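Long-range contact in m3DLH protein (Halieaceae bacterium, PDB 7JKA), which is a dienelactone hydrolase family protein of the alpha/beta-hydrolase clan and probably hydrolyses dienelactones and possibly phosphotriesters: residues V173-G178 and W203-Y208. Sequence-based numbering, arbitrary orientation.
Sequences VLVCHG and WQFTFY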
loop_
_atom_site.group_PDB
_atom_site.type_symbol
_atom_site.label_atom_id
_atom_site.label_comp_id
_atom_site.label_asym_id
_atom_site.label_seq_id
_atom_site.Cartn_x
_atom_site.Cartn_y
_atom_site.Cartn_z
ATOM N N VAL A 173 8.286 4.258 8.336
ATOM C CA VAL A 173 6.834 4.256 8.161
ATOM C C VAL A 173 6.377 5.694 7.987
ATOM O O VAL A 173 6.795 6.568 8.755
ATOM C CB VAL A 173 6.109 3.616 9.357
ATOM C CG1 VAL A 173 4.600 3.785 9.184
ATOM C CG2 VAL A 173 6.465 2.155 9.477
ATOM N N LEU A 174 5.555 5.947 6.968
ATOM C CA LEU A 174 4.895 7.240 6.776
ATOM C C LEU A 174 3.410 7.010 6.537
ATOM O O LEU A 174 3.037 6.335 5.575
ATOM C CB LEU A 174 5.502 8.000 5.593
ATOM C CG LEU A 174 4.722 9.249 5.159
ATOM C CD1 LEU A 174 4.737 10.333 6.231
ATOM C CD2 LEU A 174 5.336 9.774 3.903
ATOM N N VAL A 175 2.569 7.548 7.424
ATOM C CA VAL A 175 1.111 7.478 7.292
ATOM C C VAL A 175 0.622 8.825 6.786
ATOM O O VAL A 175 0.806 9.842 7.464
ATOM C CB VAL A 175 0.436 7.135 8.628
ATOM C CG1 VAL A 175 -1.077 7.273 8.504
ATOM C CG2 VAL A 175 0.801 5.708 9.046
ATOM N N CYS A 176 -0.008 8.844 5.607
ATOM C CA CYS A 176 -0.635 10.050 5.062
ATOM C C CYS A 176 -2.140 9.940 5.274
ATOM O O CYS A 176 -2.829 9.164 4.596
ATOM C CB CYS A 176 -0.313 10.238 3.581
ATOM S SG CYS A 176 1.469 10.305 3.229
ATOM N N HIS A 177 -2.655 10.745 6.188
ATOM C CA HIS A 177 -3.993 10.600 6.742
ATOM C C HIS A 177 -4.818 11.846 6.440
ATOM O O HIS A 177 -4.365 12.972 6.691
ATOM C CB HIS A 177 -3.880 10.402 8.257
ATOM C CG HIS A 177 -5.188 10.385 8.978
ATOM N ND1 HIS A 177 -6.117 9.378 8.813
ATOM C CD2 HIS A 177 -5.712 11.240 9.895
ATOM C CE1 HIS A 177 -7.166 9.624 9.586
ATOM N NE2 HIS A 177 -6.943 10.744 10.253
ATOM N N GLY A 178 -6.037 11.657 5.942
ATOM C CA GLY A 178 -6.964 12.749 5.773
ATOM C C GLY A 178 -7.615 13.086 7.098
ATOM O O GLY A 178 -8.249 12.231 7.712
ATOM N N TRP A 203 8.949 6.357 12.424
ATOM C CA TRP A 203 7.599 6.568 11.944
ATOM C C TRP A 203 7.297 8.059 11.842
ATOM O O TRP A 203 7.863 8.895 12.574
ATOM C CB TRP A 203 6.551 5.873 12.851
ATOM C CG TRP A 203 6.420 6.441 14.250
ATOM C CD1 TRP A 203 7.188 6.139 15.331
ATOM C CD2 TRP A 203 5.429 7.375 14.704
ATOM N NE1 TRP A 203 6.746 6.846 16.442
ATOM C CE2 TRP A 203 5.651 7.586 16.080
ATOM C CE3 TRP A 203 4.353 8.030 14.080
ATOM C CZ2 TRP A 203 4.876 8.479 16.846
ATOM C CZ3 TRP A 203 3.566 8.907 14.853
ATOM C CH2 TRP A 203 3.822 9.100 16.219
ATOM N N GLN A 204 6.418 8.367 10.890
ATOM C CA GLN A 204 5.898 9.715 10.673
ATOM C C GLN A 204 4.416 9.577 10.381
ATOM O O GLN A 204 3.992 8.614 9.734
ATOM C CB GLN A 204 6.562 10.422 9.496
ATOM C CG GLN A 204 8.055 10.572 9.583
ATOM C CD GLN A 204 8.620 11.128 8.290
ATOM O OE1 GLN A 204 8.364 12.283 7.933
ATOM N NE2 GLN A 204 9.337 10.281 7.549
ATOM N N PHE A 205 3.623 10.519 10.884
ATOM C CA PHE A 205 2.178 10.453 10.686
ATOM C C PHE A 205 1.727 11.874 10.403
ATOM O O PHE A 205 1.901 12.747 11.247
ATOM C CB PHE A 205 1.512 9.874 11.933
ATOM C CG PHE A 205 0.039 9.571 11.791
ATOM C CD1 PHE A 205 -0.881 10.572 11.547
ATOM C CD2 PHE A 205 -0.425 8.273 11.967
ATOM C CE1 PHE A 205 -2.239 10.293 11.449
ATOM C CE2 PHE A 205 -1.773 7.989 11.874
ATOM C CZ PHE A 205 -2.674 8.999 11.586
ATOM N N THR A 206 1.211 12.119 9.203
ATOM C CA THR A 206 0.785 13.454 8.794
ATOM C C THR A 206 -0.731 13.513 8.675
ATOM O O THR A 206 -1.342 12.716 7.956
ATOM C CB THR A 206 1.449 13.883 7.482
ATOM O OG1 THR A 206 2.874 13.926 7.688
ATOM C CG2 THR A 206 0.935 15.252 7.023
ATOM N N PHE A 207 -1.320 14.447 9.406
ATOM C CA PHE A 207 -2.720 14.847 9.267
ATOM C C PHE A 207 -2.796 15.898 8.165
ATOM O O PHE A 207 -2.227 16.993 8.305
ATOM C CB PHE A 207 -3.261 15.439 10.570
ATOM C CG PHE A 207 -3.489 14.446 11.677
ATOM C CD1 PHE A 207 -2.421 13.901 12.378
ATOM C CD2 PHE A 207 -4.779 14.109 12.054
ATOM C CE1 PHE A 207 -2.642 13.006 13.431
ATOM C CE2 PHE A 207 -5.015 13.214 13.118
ATOM C CZ PHE A 207 -3.938 12.654 13.784
ATOM N N TYR A 208 -3.485 15.578 7.070
ATOM C CA TYR A 208 -3.735 16.535 5.988
ATOM C C TYR A 208 -5.127 17.128 6.196
ATOM O O TYR A 208 -6.142 16.459 5.979
ATOM C CB TYR A 208 -3.618 15.859 4.626
ATOM C CG TYR A 208 -2.198 15.485 4.288
ATOM C CD1 TYR A 208 -1.318 16.438 3.788
ATOM C CD2 TYR A 208 -1.737 14.179 4.449
ATOM C CE1 TYR A 208 0.001 16.088 3.461
ATOM C CE2 TYR A 208 -0.440 13.838 4.131
ATOM C CZ TYR A 208 0.424 14.799 3.630
ATOM O OH TYR A 208 1.729 14.471 3.300
HETATM O O HOH W 1 9.543 7.594 8.761
#
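With CG anti to the backbone N (chi1 -172°), the Phe205 ring swings across to Val175, whose CG1, likewise opposite its own N, sits over one ring face in a CH-pi contact, 3.8 Å from the ring centroid. The far rim of Phe205 reaches His177: Phe205 CE1 lies 3.6 Å from His177 CB, the two rings being inclined at 53°. His177 in turn points an edge at the face of Phe207 in an offset edge-to-face pair, His177 CD2 lying 3.7 Å from Phe207 CD2, completing an aromatic cluster. On the other face of the sheet, Tyr208 brings its ring edge to Cys176, Tyr208 CE2 3.6 Å from Cys176 CB, and Leu174 CD1 packs on Gln204 CB. Five backbone hydrogen bonds join the parallel strands; Thr206 N to Val175 O (2.9 Å) and Tyr208 N to His177 O (2.8 Å) are nearly straight. Val173 O accepts from Gln204 N and probably from a water, to which Gln204 NE2 donates a hydrogen bond. The strands belong to a beta-alpha-beta crossover of the alpha/beta-hydrolase sheet: helix 186-198 packs on the Val175, His177 and Phe205 face, helix 232-250 on the Leu174, Cys176 and Tyr208 face, and strand 150-154 pairs with the opposite edge of 173-178.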